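Local atomic coordinates of beta-hydroxyacyl-(Acyl-carrier-protein) dehydratase FabA/FabZ (Xenorhabdus doucetiae, PDB entry 6QSR), a protein that probably acts as the dehydratase-family ApeP partner in a hotdog-fold heterocomplex, ApeI:P, that serves the biosynthesis of aryl polyene pigments. Residues Y25-V28 with D29-L32; H73-G76 with W77-I80; A79-M82 with M83-A86. All blocks are in the same frame, centred on the assembly; numbering follows the deposited sequence.

Contact 1: residues Y25-V28 with D29-L32. With NA (sodium ion), chain C.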
loop_
_atom_site.group_PDB
_atom_site.type_symbol
_atom_site.label_atom_id
_atom_site.label_comp_id
_atom_site.label_asym_id
_atom_site.label_seq_id
_atom_site.Cartn_x
_atom_site.Cartn_y
_atom_site.Cartn_z
ATOM N N TYR B 25 20.150 -15.062 -0.762
ATOM C CA TYR B 25 18.785 -15.043 -0.276
ATOM C C TYR B 25 17.919 -15.812 -1.256
ATOM O O TYR B 25 18.242 -15.900 -2.447
ATOM C CB TYR B 25 18.307 -13.594 -0.148
ATOM C CG TYR B 25 19.100 -12.802 0.874
ATOM C CD1 TYR B 25 20.127 -11.934 0.479
ATOM C CD2 TYR B 25 18.849 -12.943 2.240
ATOM C CE1 TYR B 25 20.868 -11.229 1.412
ATOM C CE2 TYR B 25 19.580 -12.230 3.182
ATOM C CZ TYR B 25 20.591 -11.379 2.761
ATOM O OH TYR B 25 21.318 -10.677 3.688
ATOM N N LEU B 26 16.828 -16.377 -0.748
ATOM C CA LEU B 26 15.783 -16.943 -1.598
ATOM C C LEU B 26 15.166 -15.843 -2.474
ATOM O O LEU B 26 15.358 -14.645 -2.197
ATOM C CB LEU B 26 14.686 -17.591 -0.748
ATOM C CG LEU B 26 15.065 -18.842 0.054
ATOM C CD1 LEU B 26 14.045 -19.106 1.148
ATOM C CD2 LEU B 26 15.201 -20.054 -0.860
ATOM N N PRO B 27 14.442 -16.235 -3.545
ATOM C CA PRO B 27 13.644 -15.263 -4.298
ATOM C C PRO B 27 12.710 -14.502 -3.355
ATOM O O PRO B 27 12.144 -15.101 -2.440
ATOM C CB PRO B 27 12.856 -16.136 -5.282
ATOM C CG PRO B 27 13.698 -17.349 -5.466
ATOM C CD PRO B 27 14.403 -17.575 -4.160
ATOM N N VAL B 28 12.576 -13.193 -3.550
ATOM C CA VAL B 28 11.903 -12.341 -2.558
ATOM C C VAL B 28 10.462 -12.798 -2.211
ATOM O O VAL B 28 10.038 -12.707 -1.054
ATOM C CB VAL B 28 12.009 -10.841 -2.952
ATOM C CG1 VAL B 28 11.171 -10.502 -4.171
ATOM C CG2 VAL B 28 11.659 -9.939 -1.782
ATOM N N ASP B 29 9.741 -13.339 -3.192
ATOM C CA ASP B 29 8.401 -13.923 -2.957
ATOM C C ASP B 29 8.361 -15.056 -1.914
ATOM O O ASP B 29 7.329 -15.255 -1.272
ATOM C CB ASP B 29 7.756 -14.384 -4.278
ATOM C CG ASP B 29 8.387 -15.652 -4.838
ATOM O OD1 ASP B 29 9.317 -15.541 -5.655
ATOM O OD2 ASP B 29 7.959 -16.759 -4.456
ATOM N N ARG B 30 9.460 -15.792 -1.748
ATOM C CA ARG B 30 9.538 -16.879 -0.756
ATOM C C ARG B 30 9.488 -16.412 0.715
ATOM O O ARG B 30 9.171 -17.201 1.604
ATOM C CB ARG B 30 10.800 -17.729 -0.983
ATOM C CG ARG B 30 10.921 -18.361 -2.367
ATOM C CD ARG B 30 9.813 -19.363 -2.664
ATOM N NE ARG B 30 10.071 -20.096 -3.906
ATOM C CZ ARG B 30 10.894 -21.142 -4.035
ATOM N NH1 ARG B 30 11.039 -21.716 -5.229
ATOM N NH2 ARG B 30 11.577 -21.626 -2.991
ATOM N N TYR B 31 9.800 -15.140 0.966
ATOM C CA TYR B 31 9.711 -14.545 2.300
ATOM C C TYR B 31 8.351 -13.891 2.631
ATOM O O TYR B 31 8.152 -13.434 3.761
ATOM C CB TYR B 31 10.823 -13.502 2.471
ATOM C CG TYR B 31 12.222 -14.066 2.335
ATOM C CD1 TYR B 31 12.777 -14.856 3.345
ATOM C CD2 TYR B 31 13.002 -13.796 1.208
ATOM C CE1 TYR B 31 14.064 -15.367 3.235
ATOM C CE2 TYR B 31 14.291 -14.299 1.087
ATOM C CZ TYR B 31 14.818 -15.085 2.097
ATOM O OH TYR B 31 16.094 -15.581 1.964
ATOM N N LEU B 32 7.435 -13.844 1.660
ATOM C CA LEU B 32 6.136 -13.171 1.806
ATOM C C LEU B 32 4.959 -14.134 1.697
ATOM O O LEU B 32 5.027 -15.094 0.931
ATOM C CB LEU B 32 5.984 -12.114 0.703
ATOM C CG LEU B 32 6.997 -10.964 0.770
ATOM C CD1 LEU B 32 6.949 -10.126 -0.497
ATOM C CD2 LEU B 32 6.715 -10.112 1.991
HETATM NA NA NA C . 5.008 -15.792 -1.397
HETATM O O HOH W 1 5.321 -16.913 -3.540
HETATM O O HOH W 2 4.171 -17.728 -0.706
#
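Arg30 N reaches back to Pro27 O (2.9 Å) and Tyr31 N to Val28 O (3.2 Å), so residues 28-31 wind as a short 3-10 turn held by i to i+3 bonds. The Tyr31 ring swings back along the chain that leads into this turn, CG lying beside the backbone N (chi1 -60°), and its hydroxyl accepts the amide of Leu26: Leu26 N to Tyr31 OH is 2.9 Å, bent to 150° at the hydrogen. The same hydroxyl sits at the edge of the Tyr25 ring, in its plane. Leu26 crosses Tyr31 at about a right angle, with Leu26 CB 3.8 Å from Tyr31 CE2. On the outer side, Arg30 runs alongside Pro27, where Arg30 CG is 4.0 Å from Pro27 CD; its guanidinium makes a long salt bridge to Asp29. The turn also builds a sodium site. Asp29 O and Leu32 O each coordinate the sodium ion at 2.4 Å, and two waters and His34 O complete the shell. The first of these waters donates to Asp29 OD2, tying that carboxylate to the site in the second shell. Val28, Tyr31 and Leu32 face inward onto Val89, Trp93 and Gln85 of helix 79-97, Tyr25 OH bonds to Val47 N, and Val44 of strand 43-48 packs against Tyr25, Val28 and Tyr31.

Contact 2: residues H73-G76 with W77-I80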
loop_
_atom_site.group_PDB
_atom_site.type_symbol
_atom_site.label_atom_id
_atom_site.label_comp_id
_atom_site.label_asym_id
_atom_site.label_seq_id
_atom_site.Cartn_x
_atom_site.Cartn_y
_atom_site.Cartn_z
ATOM N N HIS B 73 4.882 5.243 -15.934
ATOM C CA HIS B 73 5.507 5.495 -14.629
ATOM C C HIS B 73 4.716 4.885 -13.475
ATOM O O HIS B 73 3.505 4.722 -13.572
ATOM C CB HIS B 73 5.702 7.004 -14.409
ATOM C CG HIS B 73 6.349 7.695 -15.566
ATOM N ND1 HIS B 73 7.484 7.205 -16.180
ATOM C CD2 HIS B 73 6.011 8.817 -16.243
ATOM C CE1 HIS B 73 7.822 8.000 -17.177
ATOM N NE2 HIS B 73 6.945 8.984 -17.238
ATOM N N LEU B 74 5.427 4.521 -12.405
ATOM C CA LEU B 74 4.818 3.989 -11.185
ATOM C C LEU B 74 4.426 5.147 -10.290
ATOM O O LEU B 74 5.296 5.890 -9.849
ATOM C CB LEU B 74 5.796 3.078 -10.426
ATOM C CG LEU B 74 5.248 2.460 -9.128
ATOM C CD1 LEU B 74 4.185 1.412 -9.431
ATOM C CD2 LEU B 74 6.367 1.897 -8.244
ATOM N N PRO B 75 3.124 5.300 -9.987
ATOM C CA PRO B 75 2.736 6.405 -9.113
ATOM C C PRO B 75 3.444 6.359 -7.754
ATOM O O PRO B 75 3.714 5.271 -7.232
ATOM C CB PRO B 75 1.231 6.204 -8.948
ATOM C CG PRO B 75 0.812 5.514 -10.191
ATOM C CD PRO B 75 1.945 4.577 -10.497
ATOM N N GLY B 76 3.744 7.545 -7.215
ATOM C CA GLY B 76 4.465 7.703 -5.956
ATOM C C GLY B 76 3.874 7.010 -4.750
ATOM O O GLY B 76 4.607 6.570 -3.877
ATOM N N TRP B 77 2.543 6.929 -4.702
ATOM C CA TRP B 77 1.845 6.283 -3.588
ATOM C C TRP B 77 2.107 4.784 -3.424
ATOM O O TRP B 77 1.966 4.251 -2.313
ATOM C CB TRP B 77 0.336 6.573 -3.621
ATOM C CG TRP B 77 -0.408 6.166 -4.861
ATOM C CD1 TRP B 77 -0.960 4.949 -5.124
ATOM C CD2 TRP B 77 -0.747 7.009 -5.971
ATOM N NE1 TRP B 77 -1.588 4.972 -6.337
ATOM C CE2 TRP B 77 -1.481 6.226 -6.878
ATOM C CE3 TRP B 77 -0.475 8.348 -6.296
ATOM C CZ2 TRP B 77 -1.966 6.731 -8.097
ATOM C CZ3 TRP B 77 -0.963 8.857 -7.510
ATOM C CH2 TRP B 77 -1.701 8.047 -8.391
ATOM N N PHE B 78 2.550 4.116 -4.489
ATOM C CA PHE B 78 3.022 2.722 -4.378
ATOM C C PHE B 78 4.273 2.534 -3.493
ATOM O O PHE B 78 4.606 1.407 -3.136
ATOM C CB PHE B 78 3.234 2.095 -5.766
ATOM C CG PHE B 78 1.958 1.754 -6.455
ATOM C CD1 PHE B 78 1.361 0.521 -6.254
ATOM C CD2 PHE B 78 1.308 2.686 -7.257
ATOM C CE1 PHE B 78 0.154 0.217 -6.857
ATOM C CE2 PHE B 78 0.101 2.388 -7.867
ATOM C CZ PHE B 78 -0.479 1.146 -7.670
ATOM N N ALA B 79 4.967 3.624 -3.154
ATOM C CA ALA B 79 6.015 3.606 -2.139
ATOM C C ALA B 79 5.605 2.913 -0.833
ATOM O O ALA B 79 6.399 2.169 -0.251
ATOM C CB ALA B 79 6.492 5.031 -1.848
ATOM N N ILE B 80 4.376 3.143 -0.372
ATOM C CA ILE B 80 3.925 2.502 0.864
ATOM C C ILE B 80 3.849 0.980 0.747
ATOM O O ILE B 80 4.191 0.277 1.706
ATOM C CB ILE B 80 2.590 3.057 1.417
ATOM C CG1 ILE B 80 1.426 2.899 0.434
ATOM C CG2 ILE B 80 2.770 4.512 1.797
ATOM C CD1 ILE B 80 0.247 2.131 0.986
#
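Pro75 lays its CB over one face of the Trp77 indole, a CH-pi contact with CB 3.3 Å from the centroid of the six-membered ring and only 11° off the ring normal. The indole can double back under the proline because Trp77 CG is wedged between its own backbone N and carbonyl carbon (chi1 58°). Pro75 is shared, however: its other ring carbons run alongside Phe78, with Pro75 CD 3.8 Å from Phe78 CD2. Leu74 then closes on Phe78 from an oblique direction, Leu74 CD1 being 3.7 Å from Phe78 CG, while the rings of Phe67 and Phe78 meet with their planes about 50° apart. Farther out the contact turns polar. Pro75 O lies in the plane of the Phe78 ring at its edge, 3.5 Å from CD2, and also takes the amide of the same residue, Phe78 N to Pro75 O being 3.2 Å. One residue on, Ala79 N donates to Gly76 O over 3.1 Å, so the chain coils from strand 74-75 toward helix 79-97. At the subunit interface Trp77 NE1 bonds to Asp46 OD1 of the partner chain, the AMP-dependent synthetase and ligase. The chemistry thus joins two chains through one residue: one face of the indole rests on Pro75 of its own chain, while the partner chain supplies both packing from Ile45 and the carboxylate that takes its N-H.

Contact 3: residues A79-M82 with M83-A86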
loop_
_atom_site.group_PDB
_atom_site.type_symbol
_atom_site.label_atom_id
_atom_site.label_comp_id
_atom_site.label_asym_id
_atom_site.label_seq_id
_atom_site.Cartn_x
_atom_site.Cartn_y
_atom_site.Cartn_z
ATOM N N ALA B 79 4.967 3.624 -3.154
ATOM C CA ALA B 79 6.015 3.606 -2.139
ATOM C C ALA B 79 5.605 2.913 -0.833
ATOM O O ALA B 79 6.399 2.169 -0.251
ATOM C CB ALA B 79 6.492 5.031 -1.848
ATOM N N ILE B 80 4.376 3.143 -0.372
ATOM C CA ILE B 80 3.925 2.502 0.864
ATOM C C ILE B 80 3.849 0.980 0.747
ATOM O O ILE B 80 4.191 0.277 1.706
ATOM C CB ILE B 80 2.590 3.057 1.417
ATOM C CG1 ILE B 80 1.426 2.899 0.434
ATOM C CG2 ILE B 80 2.770 4.512 1.797
ATOM C CD1 ILE B 80 0.247 2.131 0.986
ATOM N N GLU B 81 3.443 0.480 -0.421
ATOM C CA GLU B 81 3.346 -0.963 -0.659
ATOM C C GLU B 81 4.719 -1.608 -0.838
ATOM O O GLU B 81 4.933 -2.725 -0.383
ATOM C CB GLU B 81 2.467 -1.274 -1.877
ATOM C CG GLU B 81 2.211 -2.767 -2.136
ATOM C CD GLU B 81 1.467 -3.481 -1.012
ATOM O OE1 GLU B 81 0.848 -2.806 -0.166
ATOM O OE2 GLU B 81 1.493 -4.731 -0.969
ATOM N N MET B 82 5.635 -0.929 -1.521
ATOM C CA MET B 82 7.003 -1.422 -1.626
ATOM C C MET B 82 7.675 -1.444 -0.232
ATOM O O MET B 82 8.316 -2.425 0.136
ATOM C CB MET B 82 7.803 -0.607 -2.646
ATOM C CG MET B 82 7.320 -0.773 -4.095
ATOM S SD MET B 82 8.324 0.150 -5.282
ATOM C CE MET B 82 7.724 1.799 -4.949
ATOM N N MET B 83 7.481 -0.388 0.558
ATOM C CA MET B 83 8.001 -0.340 1.939
ATOM C C MET B 83 7.370 -1.392 2.850
ATOM O O MET B 83 8.072 -2.035 3.648
ATOM C CB MET B 83 7.830 1.059 2.526
ATOM C CG MET B 83 8.822 2.059 1.965
ATOM S SD MET B 83 8.620 3.706 2.679
ATOM C CE MET B 83 7.437 4.412 1.560
ATOM N N ALA B 84 6.061 -1.581 2.709
ATOM C CA ALA B 84 5.332 -2.593 3.469
ATOM C C ALA B 84 5.860 -3.989 3.178
ATOM O O ALA B 84 6.099 -4.782 4.106
ATOM C CB ALA B 84 3.844 -2.524 3.159
ATOM N N GLN B 85 6.070 -4.280 1.898
ATOM C CA GLN B 85 6.581 -5.589 1.502
ATOM C C GLN B 85 8.020 -5.818 1.941
ATOM O O GLN B 85 8.366 -6.939 2.279
ATOM C CB GLN B 85 6.402 -5.832 0.003
ATOM C CG GLN B 85 4.951 -6.117 -0.334
ATOM C CD GLN B 85 4.720 -6.520 -1.774
ATOM O OE1 GLN B 85 5.621 -7.023 -2.451
ATOM N NE2 GLN B 85 3.503 -6.307 -2.248
ATOM N N ALA B 86 8.837 -4.764 1.977
ATOM C CA ALA B 86 10.186 -4.872 2.526
ATOM C C ALA B 86 10.158 -5.294 3.996
ATOM O O ALA B 86 10.962 -6.124 4.413
ATOM C CB ALA B 86 10.952 -3.561 2.365
#
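Met83 N bonds to Ala79 O (2.9 Å), the first of four i to i+4 bonds in this alpha-helical run, part of helix 79-97, the central helix of the hotdog fold around which the long sheet curls. The Met83 side chain bends at its sulfur (chi3 -89°) and brings its methyl back along the helix, so that Met83 CE touches Ala79 CB at 3.6 Å. The same side chain packs against Val114, Met131, Val155 and Leu159 of the sheet, where Leu159 also meets the methyl of Ala84 and Met131 that of Ala86. Ala84 follows, its N held by Ile80 O at 2.8 Å. Gln85 is gripped twice by the residue one turn earlier: its amide N bonds to Glu81 O (3.0 Å), and Gln85 NE2 donates to Glu81 OE2 over 2.9 Å in a nearly straight bond, 163° at the hydrogen. That second bond meets OE2 on the anti side of the carboxylate and lies close to the amide plane, although the two flat groups stand 85° apart. Gln85 OE1 accepts Leu40 N, so both ends of the amide are engaged and its rotation is fixed; Glu81 in turn packs on His34 and on Val42 of the partner chain. Ala86 comes last, with Ala86 N 3.0 Å from Met82 O and Ala86 CB 3.6 Å from that same oxygen.

In the fold
From the N terminus, contact 1 closes before the other two begin, and contact 3 starts on the segment that ends contact 2; each is a local contact within one continuous run of chain. Contact 1 forms the sodium-binding turn ahead of strand 43-48. Contact 2, its centre about 22 Å from that of contact 1 and on the opposite side of the chain's centre, leads from strand 74-75 into helix 79-97, and shares Ala79 and Ile80 with contact 3. Contact 3 sits near the middle and touches both: Leu32 CD2 packs 3.6 Å from Gln85 O, and Leu74 CD2 lies 3.6 Å from Met82 CE. The central helix thus joins the N-terminal turn to the strand 74-75 end of the fold.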